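Local coordinates for protein histidine--tRNA ligase (Thermus thermophilus, PDB 1H4V) that catalyses the ATP-dependent attachment of histidine to tRNA(His), working as a homodimeric class II aminoacyl-tRNA synthetase, at residues A[29-34]-A[148-153]; A[45-50]-A[75-80]; A[89-94]-A[296-301]; A[103-108]-A[125-130]. All blocks are in the same frame, centred on the assembly; numbering follows the deposited sequence.

Interaction 1: A[29-34]-A[148-153]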
# COMPACT_ATOMS: atom_id res chain seq x y z
N LYS A 29 -13.46 -2.09 -5.67
CA LYS A 29 -14.88 -1.85 -5.92
C LYS A 29 -15.65 -3.14 -6.22
O LYS A 29 -16.70 -3.38 -5.62
CB LYS A 29 -15.07 -0.87 -7.09
CG LYS A 29 -16.54 -0.63 -7.46
CD LYS A 29 -16.70 0.33 -8.64
CE LYS A 29 -16.24 -0.30 -9.96
NZ LYS A 29 -16.53 0.56 -11.15
N VAL A 30 -15.14 -3.96 -7.13
CA VAL A 30 -15.85 -5.19 -7.46
C VAL A 30 -15.80 -6.24 -6.35
O VAL A 30 -16.81 -6.88 -6.06
CB VAL A 30 -15.32 -5.83 -8.79
CG1 VAL A 30 -15.05 -4.75 -9.83
CG2 VAL A 30 -14.09 -6.64 -8.53
N LEU A 31 -14.65 -6.40 -5.71
CA LEU A 31 -14.53 -7.38 -4.64
C LEU A 31 -15.30 -7.01 -3.38
O LEU A 31 -15.87 -7.89 -2.72
CB LEU A 31 -13.05 -7.62 -4.31
CG LEU A 31 -12.33 -8.77 -5.04
CD1 LEU A 31 -12.97 -9.08 -6.37
CD2 LEU A 31 -10.85 -8.41 -5.23
N GLU A 32 -15.36 -5.73 -3.03
CA GLU A 32 -16.09 -5.35 -1.83
C GLU A 32 -17.60 -5.30 -2.07
O GLU A 32 -18.39 -5.34 -1.12
CB GLU A 32 -15.56 -4.03 -1.24
CG GLU A 32 -14.09 -4.19 -0.76
CD GLU A 32 -13.58 -3.05 0.10
OE1 GLU A 32 -13.97 -1.88 -0.13
OE2 GLU A 32 -12.76 -3.31 1.00
N ALA A 33 -18.01 -5.26 -3.33
CA ALA A 33 -19.43 -5.26 -3.67
C ALA A 33 -19.92 -6.69 -3.53
O ALA A 33 -21.12 -6.93 -3.38
CB ALA A 33 -19.64 -4.78 -5.09
N ALA A 34 -18.99 -7.65 -3.61
CA ALA A 34 -19.36 -9.05 -3.47
C ALA A 34 -19.14 -9.54 -2.05
O ALA A 34 -19.14 -10.74 -1.78
CB ALA A 34 -18.58 -9.89 -4.44
N TYR A 148 -12.99 -12.28 -13.76
CA TYR A 148 -13.39 -11.86 -15.09
C TYR A 148 -13.86 -10.40 -15.03
O TYR A 148 -13.44 -9.57 -15.83
CB TYR A 148 -14.52 -12.77 -15.58
CG TYR A 148 -14.97 -12.52 -17.00
CD1 TYR A 148 -14.12 -12.75 -18.07
CD2 TYR A 148 -16.26 -12.07 -17.27
CE1 TYR A 148 -14.54 -12.54 -19.38
CE2 TYR A 148 -16.69 -11.86 -18.57
CZ TYR A 148 -15.83 -12.10 -19.62
OH TYR A 148 -16.26 -11.90 -20.91
N GLU A 149 -14.73 -10.10 -14.05
CA GLU A 149 -15.26 -8.75 -13.86
C GLU A 149 -14.20 -7.69 -13.54
O GLU A 149 -14.23 -6.60 -14.12
CB GLU A 149 -16.31 -8.75 -12.74
CG GLU A 149 -17.74 -8.71 -13.23
CD GLU A 149 -18.11 -7.38 -13.88
OE1 GLU A 149 -18.21 -6.36 -13.16
OE2 GLU A 149 -18.29 -7.35 -15.12
N CYS A 150 -13.29 -7.98 -12.62
CA CYS A 150 -12.24 -7.02 -12.29
C CYS A 150 -11.57 -6.57 -13.57
O CYS A 150 -11.38 -5.37 -13.80
CB CYS A 150 -11.17 -7.64 -11.39
SG CYS A 150 -11.62 -7.95 -9.68
N LEU A 151 -11.23 -7.54 -14.41
CA LEU A 151 -10.55 -7.27 -15.67
C LEU A 151 -11.42 -6.56 -16.70
O LEU A 151 -10.96 -5.67 -17.41
CB LEU A 151 -10.01 -8.57 -16.27
CG LEU A 151 -9.11 -9.42 -15.36
CD1 LEU A 151 -8.79 -10.74 -16.06
CD2 LEU A 151 -7.83 -8.65 -15.04
N LYS A 152 -12.69 -6.96 -16.78
CA LYS A 152 -13.61 -6.35 -17.72
C LYS A 152 -13.85 -4.89 -17.34
O LYS A 152 -13.90 -4.03 -18.21
CB LYS A 152 -14.94 -7.11 -17.73
CG LYS A 152 -15.52 -7.33 -19.11
CD LYS A 152 -14.76 -8.42 -19.85
CE LYS A 152 -15.27 -8.61 -21.27
NZ LYS A 152 -14.98 -7.43 -22.14
N GLU A 153 -13.99 -4.63 -16.04
CA GLU A 153 -14.23 -3.27 -15.55
C GLU A 153 -13.05 -2.36 -15.84
O GLU A 153 -13.22 -1.14 -15.92
CB GLU A 153 -14.51 -3.28 -14.05
CG GLU A 153 -15.82 -3.95 -13.67
CD GLU A 153 -17.04 -3.06 -13.89
OE1 GLU A 153 -18.16 -3.61 -13.99
OE2 GLU A 153 -16.88 -1.82 -13.96
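V30 and C150 meet where the last turns of helix 14-33 and helix 137-153 pack side by side in the catalytic domain of a class II synthetase. Helix 14-33 is consistent with the long helix of class II motif 1, which in this family lies at the dimer interface. The short segments run roughly antiparallel, with 143° between their directions and 9.9 Å between their axes.

The sulfur of C150 is the apolar meeting point, touching both V30 and L31. SG of C150 reaches CG2 of V30 at 3.0 Å, tighter than normal van der Waals packing and therefore of doubtful precision, and CD1 of L31 at 3.7 Å. V30 forks over helix 137-153: its chi1 of -41° wedges CG2 between its own backbone N and carbonyl carbon and aims it at the thiol, while CG1 lies 4.0 Å from CG of E153. The V30 and E153 side chains pass one another pointing opposite ways. L31 also rests on V127 and Y129 of strand 123-132.

Toward solvent, at the exposed K29, the contact turns polar. E149 and E153 also pack on P353 of the second subunit. K29, extended as far as CD and then bent (chi3 71°), crosses E153 at about a right angle, its NZ making a long salt bridge of 3.7 Å to OE2 of E153.

Interaction 2: A[45-50]-A[75-80]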
# COMPACT_ATOMS: atom_id res chain seq x y z
N GLU A 45 6.97 -13.39 6.88
CA GLU A 45 6.40 -14.33 7.84
C GLU A 45 7.36 -15.47 8.09
O GLU A 45 8.43 -15.56 7.47
CB GLU A 45 5.09 -14.90 7.30
CG GLU A 45 4.11 -13.84 6.88
CD GLU A 45 2.68 -14.19 7.21
OE1 GLU A 45 2.46 -14.97 8.16
OE2 GLU A 45 1.78 -13.67 6.52
N GLU A 46 6.99 -16.36 9.01
CA GLU A 46 7.82 -17.51 9.28
C GLU A 46 7.85 -18.31 8.00
O GLU A 46 6.81 -18.51 7.36
CB GLU A 46 7.24 -18.38 10.39
CG GLU A 46 7.30 -17.78 11.76
CD GLU A 46 7.09 -18.84 12.81
OE1 GLU A 46 7.85 -19.84 12.81
OE2 GLU A 46 6.15 -18.69 13.64
N THR A 47 9.04 -18.75 7.62
CA THR A 47 9.25 -19.53 6.40
C THR A 47 8.27 -20.68 6.22
O THR A 47 7.82 -20.95 5.11
CB THR A 47 10.68 -20.07 6.40
OG1 THR A 47 11.58 -18.96 6.33
CG2 THR A 47 10.92 -20.99 5.23
N GLN A 48 7.93 -21.36 7.31
CA GLN A 48 7.01 -22.50 7.22
C GLN A 48 5.64 -22.13 6.66
O GLN A 48 4.93 -22.99 6.15
CB GLN A 48 6.87 -23.17 8.58
CG GLN A 48 6.39 -22.25 9.68
CD GLN A 48 6.33 -22.95 11.02
OE1 GLN A 48 5.66 -23.98 11.17
NE2 GLN A 48 7.04 -22.41 12.01
N VAL A 49 5.26 -20.87 6.76
CA VAL A 49 3.96 -20.46 6.25
C VAL A 49 3.90 -20.69 4.75
O VAL A 49 2.87 -21.09 4.21
CB VAL A 49 3.70 -18.98 6.55
CG1 VAL A 49 2.48 -18.49 5.79
CG2 VAL A 49 3.50 -18.79 8.04
N PHE A 50 5.04 -20.49 4.10
CA PHE A 50 5.13 -20.63 2.66
C PHE A 50 5.72 -21.90 2.08
O PHE A 50 5.84 -22.02 0.86
CB PHE A 50 5.87 -19.41 2.09
CG PHE A 50 5.19 -18.10 2.42
CD1 PHE A 50 5.81 -17.15 3.21
CD2 PHE A 50 3.90 -17.84 1.95
CE1 PHE A 50 5.17 -15.96 3.53
CE2 PHE A 50 3.26 -16.66 2.27
CZ PHE A 50 3.88 -15.72 3.06
N SER A 75 13.58 -18.47 11.23
CA SER A 75 13.60 -18.32 9.78
C SER A 75 12.43 -17.43 9.35
O SER A 75 11.29 -17.68 9.71
CB SER A 75 13.50 -19.69 9.11
OG SER A 75 13.71 -19.59 7.71
N LEU A 76 12.74 -16.40 8.56
CA LEU A 76 11.73 -15.46 8.07
C LEU A 76 11.78 -15.42 6.55
O LEU A 76 12.85 -15.53 5.96
CB LEU A 76 12.01 -14.07 8.64
CG LEU A 76 11.15 -13.50 9.78
CD1 LEU A 76 10.91 -14.52 10.87
CD2 LEU A 76 11.84 -12.26 10.35
N THR A 77 10.62 -15.25 5.92
CA THR A 77 10.55 -15.19 4.46
C THR A 77 9.67 -14.05 3.93
O THR A 77 8.58 -13.80 4.44
CB THR A 77 10.04 -16.55 3.87
OG1 THR A 77 11.07 -17.55 3.99
CG2 THR A 77 9.65 -16.40 2.41
N LEU A 78 10.17 -13.36 2.92
CA LEU A 78 9.44 -12.27 2.28
C LEU A 78 8.26 -12.90 1.53
O LEU A 78 8.44 -13.86 0.78
CB LEU A 78 10.35 -11.53 1.30
CG LEU A 78 10.91 -10.16 1.69
CD1 LEU A 78 11.35 -10.15 3.12
CD2 LEU A 78 12.07 -9.81 0.78
N ARG A 79 7.06 -12.37 1.75
CA ARG A 79 5.85 -12.88 1.12
C ARG A 79 5.99 -13.14 -0.39
O ARG A 79 6.17 -12.21 -1.18
CB ARG A 79 4.70 -11.90 1.35
CG ARG A 79 3.38 -12.38 0.82
CD ARG A 79 2.51 -11.19 0.45
NE ARG A 79 2.10 -10.44 1.62
CZ ARG A 79 1.94 -9.13 1.64
NH1 ARG A 79 2.17 -8.42 0.55
NH2 ARG A 79 1.53 -8.53 2.75
N PRO A 80 5.88 -14.42 -0.81
CA PRO A 80 5.99 -14.82 -2.22
C PRO A 80 4.62 -15.03 -2.89
O PRO A 80 4.52 -15.06 -4.11
CB PRO A 80 6.75 -16.13 -2.13
CG PRO A 80 6.12 -16.75 -0.93
CD PRO A 80 6.03 -15.59 0.07
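In a small three-stranded antiparallel sheet, outer strand 44-46 pairs with central strand 75-78 through E45 and T77, a hydrogen-bonded pair: E45 N to T77 O is 3.0 Å and T77 N to E45 O is 2.7 Å. Past E46 the chain curls into a turn, where T47 N meets S75 O from well above the carbonyl plane. With chi1 at -65° the T47 OG1 lies beside the backbone N and is gripped twice, by S75 OG at 2.6 Å and by T77 OG1 at 2.8 Å; T77 OG1 in turn bonds T67 OG1 on the third strand, giving a run of four hydroxyls.

Within the catalytic domain, L78, R79 and P80 lead through E81 into helix 83-92, and this proline packs over an aromatic ring. P80 CD sits over one face of F50, 3.3 Å from the ring centroid and only 4° off the normal, a CH-pi contact; CG1 of V49 covers the opposite face. An alanine at F50 would remove this filling and is likely to open a gap between P80 and V49. R79 lays its CG 4.1 Å from F50 CZ, while its guanidinium bonds the P109 carbonyl.

Interaction 3: A[89-94]-A[296-301]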
# COMPACT_ATOMS: atom_id res chain seq x y z
N ALA A 89 -4.04 -16.04 8.27
CA ALA A 89 -4.74 -14.99 8.99
C ALA A 89 -6.13 -15.46 9.43
O ALA A 89 -6.58 -15.15 10.53
CB ALA A 89 -4.86 -13.73 8.11
N TYR A 90 -6.80 -16.21 8.56
CA TYR A 90 -8.14 -16.74 8.85
C TYR A 90 -8.05 -17.60 10.12
O TYR A 90 -8.93 -17.58 10.98
CB TYR A 90 -8.60 -17.60 7.66
CG TYR A 90 -9.90 -18.35 7.84
CD1 TYR A 90 -11.10 -17.83 7.37
CD2 TYR A 90 -9.91 -19.62 8.42
CE1 TYR A 90 -12.30 -18.56 7.47
CE2 TYR A 90 -11.09 -20.36 8.52
CZ TYR A 90 -12.28 -19.83 8.04
OH TYR A 90 -13.45 -20.57 8.11
N LEU A 91 -6.95 -18.35 10.21
CA LEU A 91 -6.69 -19.22 11.35
C LEU A 91 -6.36 -18.41 12.61
O LEU A 91 -6.97 -18.62 13.66
CB LEU A 91 -5.51 -20.14 11.04
CG LEU A 91 -5.76 -21.58 10.58
CD1 LEU A 91 -7.16 -21.77 10.03
CD2 LEU A 91 -4.71 -21.95 9.55
N GLU A 92 -5.41 -17.50 12.49
CA GLU A 92 -4.98 -16.71 13.64
C GLU A 92 -6.11 -15.93 14.31
O GLU A 92 -6.16 -15.84 15.54
CB GLU A 92 -3.86 -15.75 13.24
CG GLU A 92 -3.19 -15.06 14.42
CD GLU A 92 -1.95 -14.27 14.04
OE1 GLU A 92 -1.07 -14.82 13.35
OE2 GLU A 92 -1.84 -13.09 14.45
N HIS A 93 -7.02 -15.38 13.52
CA HIS A 93 -8.10 -14.58 14.08
C HIS A 93 -9.41 -15.30 14.32
O HIS A 93 -10.43 -14.67 14.58
CB HIS A 93 -8.30 -13.34 13.21
CG HIS A 93 -7.07 -12.50 13.10
ND1 HIS A 93 -6.58 -11.76 14.15
CD2 HIS A 93 -6.17 -12.38 12.09
CE1 HIS A 93 -5.42 -11.22 13.80
NE2 HIS A 93 -5.15 -11.58 12.56
N GLY A 94 -9.38 -16.63 14.25
CA GLY A 94 -10.56 -17.42 14.47
C GLY A 94 -11.72 -17.02 13.58
O GLY A 94 -12.85 -16.88 14.04
N GLY A 296 -1.33 -26.36 9.91
CA GLY A 296 -1.61 -26.73 11.28
C GLY A 296 -3.02 -26.46 11.74
O GLY A 296 -3.34 -26.69 12.89
N GLY A 297 -3.88 -25.98 10.85
CA GLY A 297 -5.24 -25.70 11.24
C GLY A 297 -6.20 -26.81 10.85
O GLY A 297 -5.80 -27.80 10.24
N PRO A 298 -7.48 -26.68 11.20
CA PRO A 298 -8.45 -27.71 10.84
C PRO A 298 -8.69 -27.66 9.34
O PRO A 298 -8.05 -26.89 8.63
CB PRO A 298 -9.69 -27.31 11.63
CG PRO A 298 -9.58 -25.80 11.63
CD PRO A 298 -8.12 -25.59 11.96
N ARG A 299 -9.61 -28.48 8.86
CA ARG A 299 -9.93 -28.49 7.45
C ARG A 299 -10.68 -27.21 7.11
O ARG A 299 -11.65 -26.86 7.77
CB ARG A 299 -10.82 -29.69 7.12
CG ARG A 299 -11.48 -29.61 5.75
CD ARG A 299 -12.52 -30.69 5.56
NE ARG A 299 -13.03 -30.70 4.19
CZ ARG A 299 -12.26 -30.89 3.11
NH1 ARG A 299 -10.96 -31.08 3.25
NH2 ARG A 299 -12.81 -30.89 1.90
N VAL A 300 -10.21 -26.50 6.09
CA VAL A 300 -10.87 -25.26 5.65
C VAL A 300 -10.90 -25.20 4.13
O VAL A 300 -9.88 -24.93 3.50
CB VAL A 300 -10.14 -24.01 6.16
CG1 VAL A 300 -10.84 -22.75 5.62
CG2 VAL A 300 -10.11 -23.98 7.69
N PRO A 301 -12.06 -25.48 3.53
CA PRO A 301 -12.22 -25.45 2.07
C PRO A 301 -11.93 -24.04 1.58
O PRO A 301 -12.27 -23.07 2.25
CB PRO A 301 -13.68 -25.82 1.86
CG PRO A 301 -14.03 -26.60 3.11
CD PRO A 301 -13.33 -25.82 4.19
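Y90 and L91 are the two bumps that helix 83-92 presents to the loop 296-301, and the loop answers with a fork and a hollow. Y90 holds its CG anti to the backbone N (chi1 174°), which sends the ring out to V300; there CE2 nestles into the fork of the valine, 3.8 Å from CG1 and equally 3.8 Å from CG2, the two side chains meeting at a slant. The tip of the tyrosine runs on past the valine to bond Q100 through OH.

Schellman motifs punctuate both sides of the contact, G94 closing helix 83-92 and G296 closing the helix before the loop. The loop then leads into strand 302-308, whose glycine-rich sequence is consistent with class II motif 3. Beneath, L132 of strand 123-132 receives both Y90 and V300, while R4 of the second subunit packs on L91.

L91 enters beside Y90. Its CD2 settles over the bare backbone of G297, 4.1 Å from CA, a hollow that exists because this residue is a glycine: a CB there would come 2.8 Å from L91 CG. The other branch, CD1, touches more loosely, 4.4 Å from P298 CD and 4.4 Å from V300 CG2, and also lies in plane at the edge of the Y90 ring.

Interaction 4: A[103-108]-A[125-130]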
# COMPACT_ATOMS: atom_id res chain seq x y z
N ARG A 103 -15.11 -14.13 2.91
CA ARG A 103 -14.51 -13.66 1.68
C ARG A 103 -13.47 -12.58 2.01
O ARG A 103 -13.77 -11.61 2.71
CB ARG A 103 -15.59 -13.11 0.74
CG ARG A 103 -16.55 -14.18 0.20
CD ARG A 103 -17.49 -13.56 -0.84
NE ARG A 103 -18.47 -14.51 -1.38
CZ ARG A 103 -19.52 -14.97 -0.71
NH1 ARG A 103 -19.75 -14.59 0.55
NH2 ARG A 103 -20.36 -15.80 -1.30
N LEU A 104 -12.26 -12.76 1.51
CA LEU A 104 -11.19 -11.80 1.79
C LEU A 104 -10.48 -11.39 0.51
O LEU A 104 -10.44 -12.14 -0.47
CB LEU A 104 -10.16 -12.40 2.74
CG LEU A 104 -10.62 -13.04 4.05
CD1 LEU A 104 -9.48 -13.88 4.61
CD2 LEU A 104 -11.05 -11.99 5.05
N TRP A 105 -9.93 -10.19 0.51
CA TRP A 105 -9.17 -9.75 -0.64
C TRP A 105 -8.01 -8.92 -0.12
O TRP A 105 -8.05 -8.41 1.01
CB TRP A 105 -10.02 -8.94 -1.63
CG TRP A 105 -10.25 -7.52 -1.25
CD1 TRP A 105 -11.24 -7.02 -0.45
CD2 TRP A 105 -9.48 -6.39 -1.68
NE1 TRP A 105 -11.13 -5.66 -0.35
CE2 TRP A 105 -10.06 -5.24 -1.10
CE3 TRP A 105 -8.36 -6.24 -2.50
CZ2 TRP A 105 -9.55 -3.95 -1.31
CZ3 TRP A 105 -7.85 -4.95 -2.72
CH2 TRP A 105 -8.45 -3.83 -2.11
N MET A 106 -6.98 -8.81 -0.95
CA MET A 106 -5.79 -8.09 -0.57
C MET A 106 -5.01 -7.68 -1.81
O MET A 106 -5.06 -8.34 -2.85
CB MET A 106 -4.95 -9.00 0.33
CG MET A 106 -3.54 -8.52 0.69
SD MET A 106 -2.82 -9.64 1.94
CE MET A 106 -1.96 -10.87 0.93
N ALA A 107 -4.30 -6.57 -1.70
CA ALA A 107 -3.48 -6.08 -2.77
C ALA A 107 -2.16 -5.72 -2.11
O ALA A 107 -2.15 -5.11 -1.04
CB ALA A 107 -4.11 -4.85 -3.40
N GLY A 108 -1.05 -6.11 -2.72
CA GLY A 108 0.22 -5.77 -2.12
C GLY A 108 1.41 -6.36 -2.84
O GLY A 108 1.26 -7.09 -3.80
N HIS A 125 3.35 -6.74 -7.76
CA HIS A 125 2.16 -6.55 -6.95
C HIS A 125 1.01 -7.37 -7.49
O HIS A 125 0.87 -7.56 -8.70
CB HIS A 125 1.76 -5.07 -6.93
CG HIS A 125 2.83 -4.17 -6.40
ND1 HIS A 125 3.97 -3.86 -7.12
CD2 HIS A 125 2.95 -3.54 -5.21
CE1 HIS A 125 4.75 -3.09 -6.39
NE2 HIS A 125 4.16 -2.87 -5.23
N GLN A 126 0.20 -7.91 -6.60
CA GLN A 126 -0.93 -8.67 -7.07
C GLN A 126 -2.12 -8.47 -6.19
O GLN A 126 -1.99 -8.04 -5.03
CB GLN A 126 -0.61 -10.16 -7.22
CG GLN A 126 -0.09 -10.89 -6.01
CD GLN A 126 0.00 -12.40 -6.27
OE1 GLN A 126 0.52 -12.84 -7.30
NE2 GLN A 126 -0.50 -13.20 -5.32
N VAL A 127 -3.29 -8.73 -6.75
CA VAL A 127 -4.53 -8.62 -6.01
C VAL A 127 -4.97 -10.04 -5.73
O VAL A 127 -4.95 -10.87 -6.62
CB VAL A 127 -5.61 -7.89 -6.83
CG1 VAL A 127 -6.97 -8.06 -6.15
CG2 VAL A 127 -5.24 -6.41 -6.98
N ASN A 128 -5.33 -10.32 -4.49
CA ASN A 128 -5.78 -11.66 -4.13
C ASN A 128 -7.20 -11.63 -3.61
O ASN A 128 -7.59 -10.69 -2.92
CB ASN A 128 -4.90 -12.28 -3.03
CG ASN A 128 -3.60 -12.85 -3.57
OD1 ASN A 128 -2.63 -12.12 -3.79
ND2 ASN A 128 -3.58 -14.15 -3.80
N TYR A 129 -7.95 -12.66 -3.96
CA TYR A 129 -9.32 -12.82 -3.50
C TYR A 129 -9.42 -14.25 -2.99
O TYR A 129 -9.00 -15.19 -3.67
CB TYR A 129 -10.31 -12.65 -4.65
CG TYR A 129 -11.70 -13.10 -4.25
CD1 TYR A 129 -12.49 -12.33 -3.39
CD2 TYR A 129 -12.21 -14.31 -4.71
CE1 TYR A 129 -13.75 -12.76 -2.99
CE2 TYR A 129 -13.47 -14.75 -4.32
CZ TYR A 129 -14.23 -13.97 -3.46
OH TYR A 129 -15.48 -14.41 -3.08
N GLU A 130 -9.99 -14.42 -1.81
CA GLU A 130 -10.12 -15.74 -1.21
C GLU A 130 -11.48 -15.91 -0.50
O GLU A 130 -11.90 -15.05 0.28
CB GLU A 130 -8.98 -15.93 -0.21
CG GLU A 130 -7.98 -17.05 -0.53
CD GLU A 130 -7.36 -16.98 -1.92
OE1 GLU A 130 -7.51 -17.96 -2.67
OE2 GLU A 130 -6.72 -15.96 -2.26
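Strands 103-108 and 125-130 run antiparallel, 174° between their directions and 4.5 Å between axes, as the paired strands of a hairpin consistent with class II motif 2. Hydrogen-bonded pairs L104-E130, M106-N128 and G108-Q126 alternate with the non-hydrogen-bonded pairs W105-Y129 and A107-V127. The bonds are short at one end (L104 N to E130 O 2.6 Å) and longer at the other (G108 N to Q126 O 3.2 Å), and alpha hydrogens add further contacts, as from W105 CA to N128 O at 2.9 Å.

W105, A107, V127 and Y129 share one face, where helix 14-33 packs on W105, A107 and V127; A107 CB meets V127 CG2 at 4.1 Å. On the face of L104, M106 and N128, Q126 NE2 donates to N128 OD1 at 2.8 Å, in the carbonyl plane and on a lone pair, which favours one orientation of the N128 amide.

At the R103 end of the pair, Y129 and R103 lie alongside, pointing the same way, their ring and guanidinium planes 33° apart. The extended arginine passes the phenol so that CD is 3.1 Å from Y129 OH, which stands at the guanidinium edge. A glycine in place of Y129 would probably leave the aliphatic part of R103 without its flanking ring, its chain held mainly through E142. The charge of R103 pairs with E142 of helix 137-153, and W105 NE1 bonds E32 of helix 14-33; these polar ends therefore tie the hairpin to both covering helices.

How the interactions relate
All four contacts belong to the catalytic domain and are organised around the hairpin of interaction 4. Interaction 1 lies 12 Å from it, centre to centre, and touches it: L31 packs on W105 and Y129. Interaction 2, 18 Å away, touches through R79, which packs against M106 and G108. Interaction 3, 17 Å away, comes within about 5 Å at the nearest atoms without touching. Along the chain, segments 29-34 and 148-153 enclose interactions 2 and 4 and alternate with those of interaction 3, whose helix 83-92 links strands 75-78 and 102-111. Interactions 1, 2 and 3 all pack on the second subunit, and R103 of interaction 4 reaches it weakly, so catalytic domain and dimer interface share these elements.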